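PDB 2Q37: uric acid degradation bifunctional protein TTL, which catalyses the last two steps of urate degradation, hydrolysing 5-hydroxyisourate and decarboxylating OHCU to (S)-allantoin, this chain being its N-terminal OHCU decarboxylase part. Local coordinates for residues Ser76-Ile81 with Met164-Ile169; Val121-Lys124 with Gly128-Phe131; Lys148-Asn153 with Leu159-Met164. All blocks are in the same frame, centred on the assembly; numbering follows the deposited sequence.

Following the chain from the N terminus, residues 76-81, in the loop that leaves helix 68-76, form the first half of contact 1, which is not completed until residues 164-169 on the last helix, 155-178. Contacts 2 and 3 are nested in that long loop, one after the other and without crossing. Contact 2 closes a short turn in which 128-131 folds back on the end of helix 110-127. Contact 3 joins residues 148-153, the last part of helix 140-150 and the turn after it, to residues 159-164 of helix 155-178, and shares M164 with contact 1. Contacts 1 and 2 touch the bound (S)-allantoin, while R150 of contact 3 packs on F131 of contact 2 and E165 of contact 1.

Contact 1 (Ser76-Ile81 with Met164-Ile169); sequences SAHPQI and MEQMKI. With 3AL (1-[(4S)-2,5-dioxoimidazolidin-4-yl]urea), chain B.
H78 and Q166 meet in the active-site pocket of the all-helical OHCU decarboxylase domain, where the loop 76-81 brings the catalytic proton donor, H78, up to helix 155-178. NE2 of H78 donates to OE1 of Q166 at 2.7 Å. The oxygen lies only 5° out of the imidazole plane, so the bond leaves the ring edge and, with the weaker one from ND1 to the ligand, probably limits its rotation, although the donor is tilted from the plane of the amide carbonyl. Glutamine suits the place by its reach: CG stands anti to the backbone N (chi1 163°), and a bend at chi2 carries the amide over to the loop, whose nearest CA, that of H78, is 9.6 Å from the CA of Q166.

The tight part lies around the ligand. Held from behind by the helix, H78 turns ND1 to O5 of (S)-allantoin, a weak bond of 3.0 Å. Across the pocket, the peptide oxygen of P79 takes two N-H groups of the ureido arm, N1 of the ligand at 3.2 Å and, weakly, N3. I169, a branched apolar residue, serves both partners: CD1 comes within 3.2 Å of the ligand N9, while CG2 touches CE1 of H78 more loosely at 4.1 Å. With an alanine at H78, the Q166 oxygen would probably be left without this donor and the ligand O5 without its imidazole partner, and the proton donor of the reaction would be gone.

The solvent side is looser. K168 lies exposed on the helix, well apart from the loop, and reaches back to E165, its buried foot, whose OE1 accepts from the backbone N of C134 while OE2 forms a 3.1 Å salt bridge with NZ of K168.

Contact 2 (Val121-Lys124 with Gly128-Phe131); sequences VLYK and GFIF. With 3AL (1-[(4S)-2,5-dioxoimidazolidin-4-yl]urea), chain B.
K124 and G128 are tied backbone to backbone where helix 110-127 stops: N of G128 donates to O of K124 at 2.9 Å, a last helical bond. G128 is the first residue to leave helical geometry, with a phi of 94°. Glycine fits because any CB at these angles would press on the carbonyl oxygen of the residue before. The chain then folds back beside the helix, bringing the CA of I130 to 5.0 Å from that of K124 and F131 opposite Y123.

Y123 carries most of the side-chain contact. Its CG stands anti to the backbone N (chi1 -178°), which turns the ring toward the returning loop. F131 sits over one face: its CB is 3.9 Å from the centroid of the Y123 ring, almost on the normal, a CH-pi contact, and its own ring turns an edge to the same tyrosine in a T-shaped pair with planes at 74°. At the rim of Y123, in the ring plane, O of F129 lies 3.4 Å from CD1, while CE1 of F129 packs near the hydroxyl. A tyrosine is apt here because its polar end also has work: OH bonds to E158, and a water donates both to it and to O of I130, 2.8 Å from the latter. On the exposed flank, the K124 chain, bent at chi2 and chi4, lies along the backbone of G128 and F129, its CG also reaching CG2 of I130.

The turn thereby presents O of F131 to the pocket, where N1 of (S)-allantoin donates to it at 2.9 Å. Around it, helix 140-150 lends L147 to both Y123 and F131, the ring of F127 in the helix's own last turn meets that of Y123, and F75 of helix 68-76 packs its ring against F129.

Contact 3 (Lys148-Asn153 with Leu159-Met164); sequences KERYEN and LEIAAM
R150 offers its guanidinium as a flat shelf to I161, whose CG2 rests over the centre of one face, 3.5 Å from CZ. This is the junction of two consecutive helices, 140-150 and 155-178, in the all-helical OHCU decarboxylase fold. The opposite face is met by the CE1 corner of the F131 ring, 3.4 Å from CZ of R150, a ring inclined to the guanidinium rather than stacked on it. Its edges are engaged as well: NE of R150 forms a salt bridge with E158, NH1 donates to the backbone oxygen of I132, and NH2 has a weak bond to the hydroxyl of Y123.

Arginine suits the place because one residue can both present an apolar-tolerant face and send N-H groups in several directions. The chain reaches it by a bend at chi3 (53°), which brings the guanidinium alongside I161, the two side chains running past each other in opposite senses. Bound on three sides, the group is unlikely to turn, and the E158 carboxylate would be expected to balance much of its charge. The beta-branched I161 answers with two arms: CG2 goes to the arginine, while CD1 packs at the less buried rim against the side chain of N153.

The backbone of 148-153 prepares this arrangement. A type I turn from R150 to N153, with N of N153 bonded to O of R150 at 3.0 Å, brings N153 beside I161. On the helix 155-178 side, L159 and A162 pack on F75 of helix 68-76, and I156 of the second subunit touches L159 and E160. A162 is small enough to lie beside the guanidinium, its CB 4.3 Å from NH2 of R150.

Contact 1 (Ser76-Ile81 with Met164-Ile169)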
# COMPACT_ATOMS: atom_id res chain seq x y z
N SER A 76 9.35 -5.31 6.13
CA SER A 76 9.91 -6.65 6.02
C SER A 76 11.28 -6.77 6.68
O SER A 76 11.66 -7.85 7.13
CB SER A 76 10.02 -7.05 4.55
OG SER A 76 11.05 -6.31 3.90
N ALA A 77 12.03 -5.67 6.75
CA ALA A 77 13.36 -5.72 7.34
C ALA A 77 13.39 -6.01 8.84
O ALA A 77 14.46 -6.26 9.41
CB ALA A 77 14.09 -4.42 7.07
N HIS A 78 12.23 -5.99 9.48
CA HIS A 78 12.20 -6.22 10.92
C HIS A 78 11.83 -7.62 11.33
O HIS A 78 11.18 -8.36 10.60
CB HIS A 78 11.19 -5.30 11.62
CG HIS A 78 11.43 -3.84 11.42
ND1 HIS A 78 12.40 -3.15 12.10
CD2 HIS A 78 10.78 -2.94 10.65
CE1 HIS A 78 12.33 -1.87 11.78
NE2 HIS A 78 11.36 -1.71 10.90
N PRO A 79 12.27 -8.00 12.53
CA PRO A 79 11.93 -9.32 13.05
C PRO A 79 10.51 -9.14 13.64
O PRO A 79 10.17 -8.05 14.12
CB PRO A 79 12.98 -9.54 14.14
CG PRO A 79 13.33 -8.14 14.57
CD PRO A 79 13.40 -7.41 13.26
N GLN A 80 9.69 -10.17 13.59
CA GLN A 80 8.34 -10.07 14.15
C GLN A 80 8.46 -9.79 15.64
O GLN A 80 9.53 -9.99 16.24
CB GLN A 80 7.58 -11.37 14.00
CG GLN A 80 7.52 -11.93 12.60
CD GLN A 80 6.58 -13.11 12.53
OE1 GLN A 80 6.68 -14.06 13.33
NE2 GLN A 80 5.66 -13.07 11.57
N ILE A 81 7.38 -9.32 16.25
CA ILE A 81 7.38 -9.07 17.68
C ILE A 81 7.24 -10.44 18.35
O ILE A 81 6.20 -11.10 18.26
CB ILE A 81 6.19 -8.18 18.11
CG1 ILE A 81 6.40 -6.75 17.59
CG2 ILE A 81 6.04 -8.21 19.62
CD1 ILE A 81 7.66 -6.06 18.11
N MSE A 164 3.60 4.78 10.43
CA MSE A 164 3.85 5.67 11.55
C MSE A 164 4.71 4.98 12.61
O MSE A 164 5.66 5.56 13.14
CB MSE A 164 2.52 6.10 12.14
CG MSE A 164 2.64 7.05 13.30
SE MSE A 164 0.91 7.23 14.12
CE MSE A 164 -0.20 7.41 12.50
N GLU A 165 4.36 3.74 12.95
CA GLU A 165 5.14 2.97 13.91
C GLU A 165 6.60 2.86 13.39
O GLU A 165 7.56 3.02 14.15
CB GLU A 165 4.53 1.59 14.08
CG GLU A 165 3.25 1.60 14.85
CD GLU A 165 3.41 2.29 16.19
OE1 GLU A 165 4.30 1.87 16.95
OE2 GLU A 165 2.66 3.24 16.48
N GLN A 166 6.75 2.59 12.10
CA GLN A 166 8.05 2.47 11.46
C GLN A 166 8.83 3.77 11.59
O GLN A 166 10.03 3.76 11.84
CB GLN A 166 7.85 2.11 9.98
CG GLN A 166 9.02 2.31 9.07
CD GLN A 166 10.16 1.36 9.38
OE1 GLN A 166 9.96 0.16 9.57
NE2 GLN A 166 11.37 1.90 9.43
N MSE A 167 8.14 4.88 11.43
CA MSE A 167 8.80 6.17 11.52
C MSE A 167 9.26 6.42 12.94
O MSE A 167 10.33 6.98 13.15
CB MSE A 167 7.87 7.29 11.07
CG MSE A 167 8.54 8.65 11.00
SE MSE A 167 9.99 8.72 9.68
CE MSE A 167 11.51 9.04 10.90
N LYS A 168 8.45 6.02 13.91
CA LYS A 168 8.86 6.21 15.30
C LYS A 168 10.15 5.42 15.59
O LYS A 168 11.06 5.91 16.24
CB LYS A 168 7.76 5.78 16.27
CG LYS A 168 6.52 6.67 16.26
CD LYS A 168 5.64 6.36 17.47
CE LYS A 168 4.22 6.03 17.06
NZ LYS A 168 3.39 5.65 18.24
N ILE A 169 10.22 4.19 15.08
CA ILE A 169 11.37 3.32 15.27
C ILE A 169 12.61 3.98 14.68
O ILE A 169 13.69 3.97 15.28
CB ILE A 169 11.17 1.97 14.56
CG1 ILE A 169 10.09 1.16 15.27
CG2 ILE A 169 12.50 1.21 14.50
CD1 ILE A 169 9.59 -0.05 14.50
C4 3AL B . 10.21 -3.79 15.04
C5 3AL B . 11.64 -3.88 15.29
O5 3AL B . 12.55 -4.49 14.79
N7 3AL B . 11.98 -3.04 16.36
C8 3AL B . 10.79 -2.45 16.78
O8 3AL B . 10.74 -1.66 17.71
N9 3AL B . 9.71 -2.89 16.01
N3 3AL B . 9.59 -5.11 15.00
C2 3AL B . 8.14 -5.14 14.72
N1 3AL B . 7.64 -6.24 14.67
O2 3AL B . 7.50 -4.00 14.53

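Contact 2 (Val121-Lys124 with Gly128-Phe131)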
# COMPACT_ATOMS: atom_id res chain seq x y z
N VAL A 121 1.20 -14.79 12.45
CA VAL A 121 0.89 -15.54 11.25
C VAL A 121 -0.46 -15.08 10.72
O VAL A 121 -0.61 -14.85 9.52
CB VAL A 121 0.81 -17.04 11.55
CG1 VAL A 121 0.29 -17.78 10.32
CG2 VAL A 121 2.17 -17.56 11.95
N LEU A 122 -1.44 -14.94 11.62
CA LEU A 122 -2.78 -14.51 11.24
C LEU A 122 -2.78 -13.10 10.65
O LEU A 122 -3.48 -12.84 9.68
CB LEU A 122 -3.73 -14.48 12.44
CG LEU A 122 -3.90 -15.72 13.32
CD1 LEU A 122 -5.08 -15.46 14.25
CD2 LEU A 122 -4.15 -16.97 12.46
N TYR A 123 -2.00 -12.21 11.24
CA TYR A 123 -1.92 -10.83 10.79
C TYR A 123 -1.27 -10.70 9.41
O TYR A 123 -1.73 -9.91 8.58
CB TYR A 123 -1.16 -10.01 11.85
CG TYR A 123 -1.02 -8.53 11.58
CD1 TYR A 123 -0.14 -8.06 10.61
CD2 TYR A 123 -1.75 -7.60 12.32
CE1 TYR A 123 0.02 -6.69 10.37
CE2 TYR A 123 -1.60 -6.22 12.09
CZ TYR A 123 -0.72 -5.79 11.12
OH TYR A 123 -0.57 -4.45 10.87
N LYS A 124 -0.23 -11.48 9.17
CA LYS A 124 0.48 -11.44 7.90
C LYS A 124 -0.43 -11.92 6.79
O LYS A 124 -0.41 -11.38 5.68
CB LYS A 124 1.72 -12.33 7.97
CG LYS A 124 2.88 -11.86 7.12
CD LYS A 124 2.62 -12.09 5.64
CE LYS A 124 3.85 -11.73 4.82
NZ LYS A 124 5.10 -12.27 5.44
N GLY A 128 -0.83 -8.69 4.68
CA GLY A 128 0.19 -8.73 3.64
C GLY A 128 1.59 -8.33 4.06
O GLY A 128 2.52 -8.45 3.28
N PHE A 129 1.73 -7.82 5.28
CA PHE A 129 3.04 -7.46 5.81
C PHE A 129 2.96 -7.83 7.29
O PHE A 129 1.86 -8.06 7.81
CB PHE A 129 3.33 -5.97 5.60
CG PHE A 129 2.17 -5.06 5.88
CD1 PHE A 129 1.83 -4.71 7.20
CD2 PHE A 129 1.38 -4.56 4.83
CE1 PHE A 129 0.74 -3.87 7.47
CE2 PHE A 129 0.28 -3.71 5.08
CZ PHE A 129 -0.05 -3.37 6.41
N ILE A 130 4.10 -7.91 7.97
CA ILE A 130 4.08 -8.28 9.38
C ILE A 130 3.57 -7.15 10.28
O ILE A 130 3.44 -6.00 9.85
CB ILE A 130 5.49 -8.71 9.89
CG1 ILE A 130 6.48 -7.56 9.75
CG2 ILE A 130 6.00 -9.89 9.09
CD1 ILE A 130 7.76 -7.81 10.51
N PHE A 131 3.27 -7.49 11.53
CA PHE A 131 2.79 -6.52 12.50
C PHE A 131 3.97 -5.60 12.92
O PHE A 131 4.98 -6.07 13.47
CB PHE A 131 2.23 -7.28 13.71
CG PHE A 131 1.82 -6.39 14.84
CD1 PHE A 131 0.75 -5.50 14.70
CD2 PHE A 131 2.49 -6.44 16.07
CE1 PHE A 131 0.36 -4.67 15.79
CE2 PHE A 131 2.11 -5.63 17.15
CZ PHE A 131 1.04 -4.74 17.01
C4 3AL B . 10.21 -3.79 15.04
C5 3AL B . 11.64 -3.88 15.29
O5 3AL B . 12.55 -4.49 14.79
N7 3AL B . 11.98 -3.04 16.36
C8 3AL B . 10.79 -2.45 16.78
O8 3AL B . 10.74 -1.66 17.71
N9 3AL B . 9.71 -2.89 16.01
N3 3AL B . 9.59 -5.11 15.00
C2 3AL B . 8.14 -5.14 14.72
N1 3AL B . 7.64 -6.24 14.67
O2 3AL B . 7.50 -4.00 14.53
O HOH W 1 2.21 -3.62 10.79

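Contact 3 (Lys148-Asn153 with Leu159-Met164)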
# COMPACT_ATOMS: atom_id res chain seq x y z
N LYS A 148 -3.89 -7.82 18.43
CA LYS A 148 -5.28 -8.31 18.35
C LYS A 148 -6.22 -7.15 18.04
O LYS A 148 -7.15 -7.26 17.23
CB LYS A 148 -5.72 -8.93 19.67
CG LYS A 148 -5.25 -10.35 19.90
CD LYS A 148 -5.69 -10.81 21.28
CE LYS A 148 -5.19 -12.22 21.56
NZ LYS A 148 -4.96 -12.40 23.03
N GLU A 149 -5.98 -6.02 18.71
CA GLU A 149 -6.78 -4.83 18.51
C GLU A 149 -6.68 -4.44 17.03
O GLU A 149 -7.68 -4.41 16.31
CB GLU A 149 -6.24 -3.70 19.39
CG GLU A 149 -7.24 -2.64 19.80
CD GLU A 149 -8.05 -3.03 21.04
OE1 GLU A 149 -8.64 -4.14 21.06
OE2 GLU A 149 -8.11 -2.22 22.00
N ARG A 150 -5.46 -4.16 16.58
CA ARG A 150 -5.23 -3.73 15.20
C ARG A 150 -5.68 -4.69 14.11
O ARG A 150 -5.89 -4.29 12.97
CB ARG A 150 -3.75 -3.37 15.01
CG ARG A 150 -3.38 -2.05 15.67
CD ARG A 150 -1.89 -1.83 15.74
NE ARG A 150 -1.26 -1.98 14.44
CZ ARG A 150 0.02 -1.73 14.20
NH1 ARG A 150 0.80 -1.31 15.20
NH2 ARG A 150 0.51 -1.91 12.99
N TYR A 151 -5.84 -5.96 14.48
CA TYR A 151 -6.26 -6.97 13.53
C TYR A 151 -7.63 -6.63 12.89
O TYR A 151 -7.93 -7.02 11.76
CB TYR A 151 -6.33 -8.32 14.23
CG TYR A 151 -6.54 -9.48 13.27
CD1 TYR A 151 -5.50 -9.92 12.46
CD2 TYR A 151 -7.77 -10.11 13.17
CE1 TYR A 151 -5.69 -10.97 11.57
CE2 TYR A 151 -7.97 -11.15 12.28
CZ TYR A 151 -6.93 -11.58 11.49
OH TYR A 151 -7.13 -12.60 10.60
N GLU A 152 -8.45 -5.88 13.62
CA GLU A 152 -9.78 -5.50 13.15
C GLU A 152 -9.84 -4.23 12.30
O GLU A 152 -10.92 -3.72 12.02
CB GLU A 152 -10.72 -5.32 14.35
CG GLU A 152 -11.77 -6.41 14.51
CD GLU A 152 -11.17 -7.77 14.81
OE1 GLU A 152 -10.32 -7.84 15.72
OE2 GLU A 152 -11.56 -8.76 14.14
N ASN A 153 -8.68 -3.71 11.90
CA ASN A 153 -8.65 -2.50 11.09
C ASN A 153 -8.72 -2.87 9.62
O ASN A 153 -8.46 -4.02 9.26
CB ASN A 153 -7.34 -1.73 11.35
CG ASN A 153 -7.31 -1.05 12.71
OD1 ASN A 153 -6.24 -0.81 13.27
ND2 ASN A 153 -8.48 -0.72 13.23
N LEU A 159 -1.98 -0.06 7.08
CA LEU A 159 -0.83 0.38 6.32
C LEU A 159 -0.37 1.77 6.80
O LEU A 159 0.81 2.09 6.71
CB LEU A 159 -1.18 0.40 4.84
CG LEU A 159 -0.13 0.54 3.74
CD1 LEU A 159 -0.17 1.92 3.21
CD2 LEU A 159 1.28 0.15 4.24
N GLU A 160 -1.29 2.60 7.30
CA GLU A 160 -0.89 3.93 7.76
C GLU A 160 -0.26 3.87 9.13
O GLU A 160 0.72 4.56 9.40
CB GLU A 160 -2.08 4.88 7.84
CG GLU A 160 -2.42 5.56 6.55
CD GLU A 160 -3.21 6.84 6.79
OE1 GLU A 160 -4.14 6.80 7.63
OE2 GLU A 160 -2.88 7.88 6.15
N ILE A 161 -0.86 3.06 9.99
CA ILE A 161 -0.39 2.88 11.34
C ILE A 161 1.02 2.25 11.32
O ILE A 161 1.92 2.70 12.03
CB ILE A 161 -1.37 1.98 12.14
CG1 ILE A 161 -2.73 2.69 12.28
CG2 ILE A 161 -0.81 1.65 13.51
CD1 ILE A 161 -3.82 1.83 12.93
N ALA A 162 1.22 1.23 10.50
CA ALA A 162 2.52 0.61 10.40
C ALA A 162 3.55 1.64 9.93
O ALA A 162 4.69 1.65 10.42
CB ALA A 162 2.49 -0.56 9.44
N ALA A 163 3.16 2.50 8.99
CA ALA A 163 4.07 3.51 8.45
C ALA A 163 4.53 4.46 9.54
O ALA A 163 5.69 4.88 9.58
CB ALA A 163 3.39 4.31 7.30
N MSE A 164 3.60 4.78 10.43
CA MSE A 164 3.85 5.67 11.55
C MSE A 164 4.71 4.98 12.61
O MSE A 164 5.66 5.56 13.14
CB MSE A 164 2.52 6.10 12.14
CG MSE A 164 2.64 7.05 13.30
SE MSE A 164 0.91 7.23 14.12
CE MSE A 164 -0.20 7.41 12.50